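Esterase family protein (PDB 7L0A) is a serine esterase of the esterase D family that probably hydrolyses S-formylglutathione to formate and glutathione. Local coordinates at residues His17-Gly22 / Ile103-Asp108; Asp221-Leu226 / Tyr233-Gly238. One frame throughout, in Å; residues are numbered along the deposited sequence.

Two contacts at far-apart places in one alpha/beta-hydrolase fold join a helix to a neighbouring part of the fold by different means. From the N terminus, the chain leaves strand 9-17, an outermost strand of the sheet, and turns through His17-Gly22. Contact 1 closes a loop of 80 residues, holding strands 24-32, 49-53 and 79-83, when helix 99-113 comes back to that turn. Contact 2 opens much later and closes a loop of only six residues, joining helix 216-228 to strand 234-238 at the opposite border of the sheet. The two loops follow in series, neither nesting nor crossing; the centres of contact 1 and contact 2 lie about 31 Å apart, on opposite sides of the chain's centre.

Contact 1 of 2, residues His17-Gly22 / Ile103-Asp108; sequences HSPTIG and ILEVYD
Thr20 of the turn and Glu105 of helix 99-113 mark the nearest approach of the two backbones, with their CA atoms 7.2 Å apart. One buried carboxylate carries the whole contact. With CG anti to the backbone N (chi1 166°) and the chain extended beyond it, Glu105 reaches from the helix to the turn, where its two oxygens part company. OE1 receives the Ser18 hydroxyl, OG to OE1 2.7 Å, on its syn lone pair. OE2 accepts from Thr20 N at 2.9 Å, bent to 142° and likewise on the syn side; Thr20 OG1 also points at OE2, but at 2.5 Å the separation is too short for its exact length to be trusted. The turn belongs to the hairpin linking strands 9-17 and 24-32, and it is itself organised by an ST motif, since Ser18 OG accepts a nearly straight bond (174°) from Ile21 N at 3.1 Å. Ser18 OG thus donates to the carboxylate while accepting from the turn's own backbone. Pro19 CD rests 3.3 Å from Glu105 OE2, adding a nonpolar flank. A further hydrogen bond joins Tyr16 OH to OE1, while Phe38 of the second subunit packs on Glu105.

Contact 2 of 2, residues Asp221-Leu226 / Tyr233-Gly238; sequences DFIDYL and YQFEDG
Ile223 and Leu226, one helical turn apart on helix 216-228, face two aromatic residues two places apart on the chain, Tyr233 and Phe235. The closest carbon-carbon approach is between Ile223 CD1 and Phe235 CG, 3.5 Å, in the tightly packed part of the contact: Ile223 CD1 sits over one face of the ring, 3.6 Å from its centroid and 18° off the ring normal, a CH-pi contact displaced toward CG. The chi1 of Ile223, 64°, places CG1 between the backbone N and the carbonyl carbon, and an extended chi2 then carries Ile223 CD1 out to the ring. Phe235 lies about 9 Å, side chain to side chain, from Asp213, the predicted acid of the charge relay. Both helix residues come to the Tyr233 ring from the same side of its plane, Ile223 CB 3.7 Å from CE2 and Leu226 CB, approaching obliquely, 3.7 Å from CD1. Within the strand segment, Phe235 CB lies at the edge of the tyrosine ring, in its plane. Such packing closes the last beta-alpha-beta unit, strand 204-210, helix 216-228 and strand 234-238, with Leu226 and Phe235 also resting on Ile207 of the inner strand.

The looser side is polar. Asp224 is solvent-exposed, its CB directed away from the strand, and the partly exposed Tyr233 bonds through OH to Ser227 OG, with Ile223 O 3.2 Å from that OH. The contact between the segments is mainly apolar, van der Waals and CH-pi, and the Tyr233 hydroxyl adds its bond to Ser227 further along the same helix.

Contact 1 of 2, residues His17-Gly22 / Ile103-Asp108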
loop_
_atom_site.group_PDB
_atom_site.type_symbol
_atom_site.label_atom_id
_atom_site.label_comp_id
_atom_site.label_asym_id
_atom_site.label_seq_id
_atom_site.Cartn_x
_atom_site.Cartn_y
_atom_site.Cartn_z
ATOM N N HIS B 17 10.174 6.279 -1.719
ATOM C CA HIS B 17 11.068 7.433 -1.648
ATOM C C HIS B 17 10.258 8.725 -1.532
ATOM O O HIS B 17 9.420 9.026 -2.380
ATOM C CB HIS B 17 11.965 7.495 -2.883
ATOM C CG HIS B 17 12.946 8.615 -2.821
ATOM N ND1 HIS B 17 12.661 9.878 -3.292
ATOM C CD2 HIS B 17 14.192 8.669 -2.311
ATOM C CE1 HIS B 17 13.710 10.657 -3.096
ATOM N NE2 HIS B 17 14.648 9.949 -2.492
ATOM N N SER B 18 10.478 9.465 -0.454
ATOM C CA SER B 18 9.782 10.715 -0.197
ATOM C C SER B 18 10.504 11.877 -0.863
ATOM O O SER B 18 11.663 12.136 -0.524
ATOM C CB SER B 18 9.719 10.965 1.295
ATOM O OG SER B 18 9.305 12.272 1.589
ATOM N N PRO B 19 9.872 12.556 -1.838
ATOM C CA PRO B 19 10.481 13.777 -2.415
ATOM C C PRO B 19 10.738 14.851 -1.382
ATOM O O PRO B 19 11.743 15.578 -1.479
ATOM C CB PRO B 19 9.446 14.229 -3.445
ATOM C CG PRO B 19 8.538 13.068 -3.681
ATOM C CD PRO B 19 8.576 12.189 -2.445
ATOM N N THR B 20 9.877 14.947 -0.365
ATOM C CA THR B 20 10.005 16.016 0.619
ATOM C C THR B 20 11.185 15.786 1.541
ATOM O O THR B 20 12.002 16.686 1.739
ATOM C CB THR B 20 8.713 16.126 1.412
ATOM O OG1 THR B 20 7.641 16.433 0.526
ATOM C CG2 THR B 20 8.830 17.209 2.479
ATOM N N ILE B 21 11.303 14.576 2.097
ATOM C CA ILE B 21 12.403 14.263 3.005
ATOM C C ILE B 21 13.665 13.965 2.230
ATOM O O ILE B 21 14.767 14.236 2.710
ATOM C CB ILE B 21 12.002 13.080 3.918
ATOM C CG1 ILE B 21 10.779 13.479 4.756
ATOM C CG2 ILE B 21 13.183 12.677 4.827
ATOM C CD1 ILE B 21 11.029 14.592 5.765
ATOM N N GLY B 22 13.534 13.424 1.028
ATOM C CA GLY B 22 14.672 13.043 0.242
ATOM C C GLY B 22 15.261 11.705 0.579
ATOM O O GLY B 22 16.399 11.431 0.187
ATOM N N ILE B 103 4.127 15.435 6.292
ATOM C CA ILE B 103 2.816 14.886 6.589
ATOM C C ILE B 103 1.813 15.279 5.499
ATOM O O ILE B 103 0.958 14.471 5.106
ATOM C CB ILE B 103 2.334 15.310 7.990
ATOM C CG1 ILE B 103 3.229 14.725 9.081
ATOM C CG2 ILE B 103 0.906 14.785 8.239
ATOM C CD1 ILE B 103 3.363 13.230 9.035
ATOM N N LEU B 104 1.943 16.480 4.937
ATOM C CA LEU B 104 1.035 16.881 3.864
ATOM C C LEU B 104 1.325 16.099 2.586
ATOM O O LEU B 104 0.406 15.808 1.817
ATOM C CB LEU B 104 1.110 18.386 3.644
ATOM C CG LEU B 104 0.520 19.167 4.814
ATOM C CD1 LEU B 104 0.739 20.648 4.586
ATOM C CD2 LEU B 104 -0.957 18.907 5.017
ATOM N N GLU B 105 2.588 15.741 2.349
ATOM C CA GLU B 105 2.921 14.855 1.240
ATOM C C GLU B 105 2.271 13.491 1.424
ATOM O O GLU B 105 1.701 12.939 0.472
ATOM C CB GLU B 105 4.436 14.714 1.127
ATOM C CG GLU B 105 4.850 13.548 0.205
ATOM C CD GLU B 105 6.327 13.249 0.271
ATOM O OE1 GLU B 105 6.684 12.222 0.822
ATOM O OE2 GLU B 105 7.142 14.123 -0.168
ATOM N N VAL B 106 2.368 12.917 2.631
ATOM C CA VAL B 106 1.747 11.614 2.872
ATOM C C VAL B 106 0.252 11.705 2.584
ATOM O O VAL B 106 -0.325 10.843 1.901
ATOM C CB VAL B 106 2.013 11.120 4.306
ATOM C CG1 VAL B 106 1.226 9.867 4.575
ATOM C CG2 VAL B 106 3.497 10.863 4.512
ATOM N N TYR B 107 -0.388 12.756 3.100
ATOM C CA TYR B 107 -1.807 12.976 2.859
ATOM C C TYR B 107 -2.107 12.968 1.362
ATOM O O TYR B 107 -2.998 12.238 0.895
ATOM C CB TYR B 107 -2.259 14.303 3.496
ATOM C CG TYR B 107 -3.735 14.574 3.302
ATOM C CD1 TYR B 107 -4.229 15.053 2.084
ATOM C CD2 TYR B 107 -4.644 14.335 4.325
ATOM C CE1 TYR B 107 -5.610 15.240 1.903
ATOM C CE2 TYR B 107 -6.005 14.559 4.161
ATOM C CZ TYR B 107 -6.484 14.999 2.954
ATOM O OH TYR B 107 -7.844 15.191 2.773
ATOM N N ASP B 108 -1.358 13.760 0.597
ATOM C CA ASP B 108 -1.628 13.885 -0.829
ATOM C C ASP B 108 -1.405 12.552 -1.537
ATOM O O ASP B 108 -2.238 12.131 -2.349
ATOM C CB ASP B 108 -0.750 14.981 -1.427
ATOM C CG ASP B 108 -1.227 16.388 -1.076
ATOM O OD1 ASP B 108 -2.343 16.549 -0.523
ATOM O OD2 ASP B 108 -0.464 17.340 -1.364
#

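Contact 2 of 2, residues Asp221-Leu226 / Tyr233-Gly238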
loop_
_atom_site.group_PDB
_atom_site.type_symbol
_atom_site.label_atom_id
_atom_site.label_comp_id
_atom_site.label_asym_id
_atom_site.label_seq_id
_atom_site.Cartn_x
_atom_site.Cartn_y
_atom_site.Cartn_z
ATOM N N ASP B 221 -3.817 23.864 30.946
ATOM C CA ASP B 221 -3.567 25.268 30.627
ATOM C C ASP B 221 -4.029 25.592 29.211
ATOM O O ASP B 221 -4.590 26.669 28.951
ATOM C CB ASP B 221 -2.084 25.583 30.771
ATOM C CG ASP B 221 -1.637 25.640 32.213
ATOM O OD1 ASP B 221 -2.503 25.643 33.125
ATOM O OD2 ASP B 221 -0.405 25.659 32.426
ATOM N N PHE B 222 -3.784 24.679 28.278
ATOM C CA PHE B 222 -4.172 24.909 26.898
ATOM C C PHE B 222 -5.686 24.986 26.761
ATOM O O PHE B 222 -6.206 25.890 26.092
ATOM C CB PHE B 222 -3.620 23.803 26.001
ATOM C CG PHE B 222 -3.792 24.061 24.538
ATOM C CD1 PHE B 222 -3.000 25.011 23.893
ATOM C CD2 PHE B 222 -4.765 23.397 23.806
ATOM C CE1 PHE B 222 -3.166 25.277 22.538
ATOM C CE2 PHE B 222 -4.914 23.653 22.454
ATOM C CZ PHE B 222 -4.131 24.598 21.819
ATOM N N ILE B 223 -6.413 24.026 27.348
ATOM C CA ILE B 223 -7.866 24.068 27.188
ATOM C C ILE B 223 -8.465 25.258 27.925
ATOM O O ILE B 223 -9.512 25.775 27.530
ATOM C CB ILE B 223 -8.547 22.761 27.627
ATOM C CG1 ILE B 223 -8.361 22.488 29.113
ATOM C CG2 ILE B 223 -7.998 21.620 26.807
ATOM C CD1 ILE B 223 -9.087 21.222 29.585
ATOM N N ASP B 224 -7.859 25.686 29.030
ATOM C CA ASP B 224 -8.298 26.906 29.688
ATOM C C ASP B 224 -8.177 28.117 28.763
ATOM O O ASP B 224 -9.078 28.975 28.711
ATOM C CB ASP B 224 -7.474 27.094 30.957
ATOM C CG ASP B 224 -7.965 26.243 32.116
ATOM O OD1 ASP B 224 -9.004 25.566 31.961
ATOM O OD2 ASP B 224 -7.298 26.237 33.179
ATOM N N TYR B 225 -7.081 28.204 28.016
ATOM C CA TYR B 225 -6.954 29.270 27.037
ATOM C C TYR B 225 -7.985 29.129 25.919
ATOM O O TYR B 225 -8.631 30.115 25.539
ATOM C CB TYR B 225 -5.515 29.332 26.487
ATOM C CG TYR B 225 -5.294 30.545 25.594
ATOM C CD1 TYR B 225 -5.474 31.831 26.082
ATOM C CD2 TYR B 225 -4.922 30.407 24.252
ATOM C CE1 TYR B 225 -5.290 32.944 25.264
ATOM C CE2 TYR B 225 -4.748 31.517 23.429
ATOM C CZ TYR B 225 -4.927 32.789 23.948
ATOM O OH TYR B 225 -4.752 33.883 23.124
ATOM N N LEU B 226 -8.174 27.920 25.384
ATOM C CA LEU B 226 -9.254 27.709 24.420
ATOM C C LEU B 226 -10.578 28.268 24.941
ATOM O O LEU B 226 -11.319 28.941 24.208
ATOM C CB LEU B 226 -9.416 26.224 24.106
ATOM C CG LEU B 226 -8.297 25.569 23.325
ATOM C CD1 LEU B 226 -8.672 24.075 23.121
ATOM C CD2 LEU B 226 -8.080 26.234 22.006
ATOM N N TYR B 233 -14.316 22.985 22.125
ATOM C CA TYR B 233 -13.604 21.730 22.222
ATOM C C TYR B 233 -14.330 20.820 23.199
ATOM O O TYR B 233 -15.170 21.272 23.988
ATOM C CB TYR B 233 -12.160 21.924 22.701
ATOM C CG TYR B 233 -12.132 22.449 24.123
ATOM C CD1 TYR B 233 -12.257 23.802 24.381
ATOM C CD2 TYR B 233 -12.008 21.587 25.213
ATOM C CE1 TYR B 233 -12.264 24.272 25.659
ATOM C CE2 TYR B 233 -12.007 22.072 26.499
ATOM C CZ TYR B 233 -12.140 23.427 26.716
ATOM O OH TYR B 233 -12.139 23.943 28.010
ATOM N N GLN B 234 -13.981 19.544 23.139
ATOM C CA GLN B 234 -14.296 18.576 24.179
ATOM C C GLN B 234 -12.997 18.105 24.797
ATOM O O GLN B 234 -12.025 17.843 24.077
ATOM C CB GLN B 234 -15.057 17.377 23.620
ATOM C CG GLN B 234 -16.443 17.743 23.170
ATOM C CD GLN B 234 -17.104 16.622 22.417
ATOM O OE1 GLN B 234 -17.328 16.729 21.211
ATOM N NE2 GLN B 234 -17.404 15.531 23.112
ATOM N N PHE B 235 -12.972 18.005 26.122
ATOM C CA PHE B 235 -11.820 17.460 26.828
ATOM C C PHE B 235 -12.223 16.258 27.662
ATOM O O PHE B 235 -13.197 16.322 28.417
ATOM C CB PHE B 235 -11.191 18.502 27.743
ATOM C CG PHE B 235 -9.990 18.014 28.490
ATOM C CD1 PHE B 235 -8.786 17.863 27.847
ATOM C CD2 PHE B 235 -10.051 17.752 29.841
ATOM C CE1 PHE B 235 -7.647 17.434 28.535
ATOM C CE2 PHE B 235 -8.919 17.345 30.536
ATOM C CZ PHE B 235 -7.720 17.188 29.881
ATOM N N GLU B 236 -11.463 15.174 27.543
ATOM C CA GLU B 236 -11.736 13.945 28.288
ATOM C C GLU B 236 -10.454 13.524 28.985
ATOM O O GLU B 236 -9.394 13.443 28.356
ATOM C CB GLU B 236 -12.292 12.871 27.362
ATOM C CG GLU B 236 -13.701 13.242 26.914
ATOM C CD GLU B 236 -14.362 12.273 25.967
ATOM O OE1 GLU B 236 -13.953 11.097 25.908
ATOM O OE2 GLU B 236 -15.319 12.703 25.288
ATOM N N ASP B 237 -10.536 13.355 30.294
ATOM C CA ASP B 237 -9.412 12.875 31.069
ATOM C C ASP B 237 -9.889 11.719 31.921
ATOM O O ASP B 237 -11.054 11.308 31.875
ATOM C CB ASP B 237 -8.773 13.997 31.904
ATOM C CG ASP B 237 -9.731 14.615 32.912
ATOM O OD1 ASP B 237 -10.860 14.100 33.065
ATOM O OD2 ASP B 237 -9.336 15.623 33.543
ATOM N N GLY B 238 -8.975 11.188 32.694
ATOM C CA GLY B 238 -9.228 10.004 33.467
ATOM C C GLY B 238 -7.887 9.493 33.919
ATOM O O GLY B 238 -6.841 10.091 33.645
#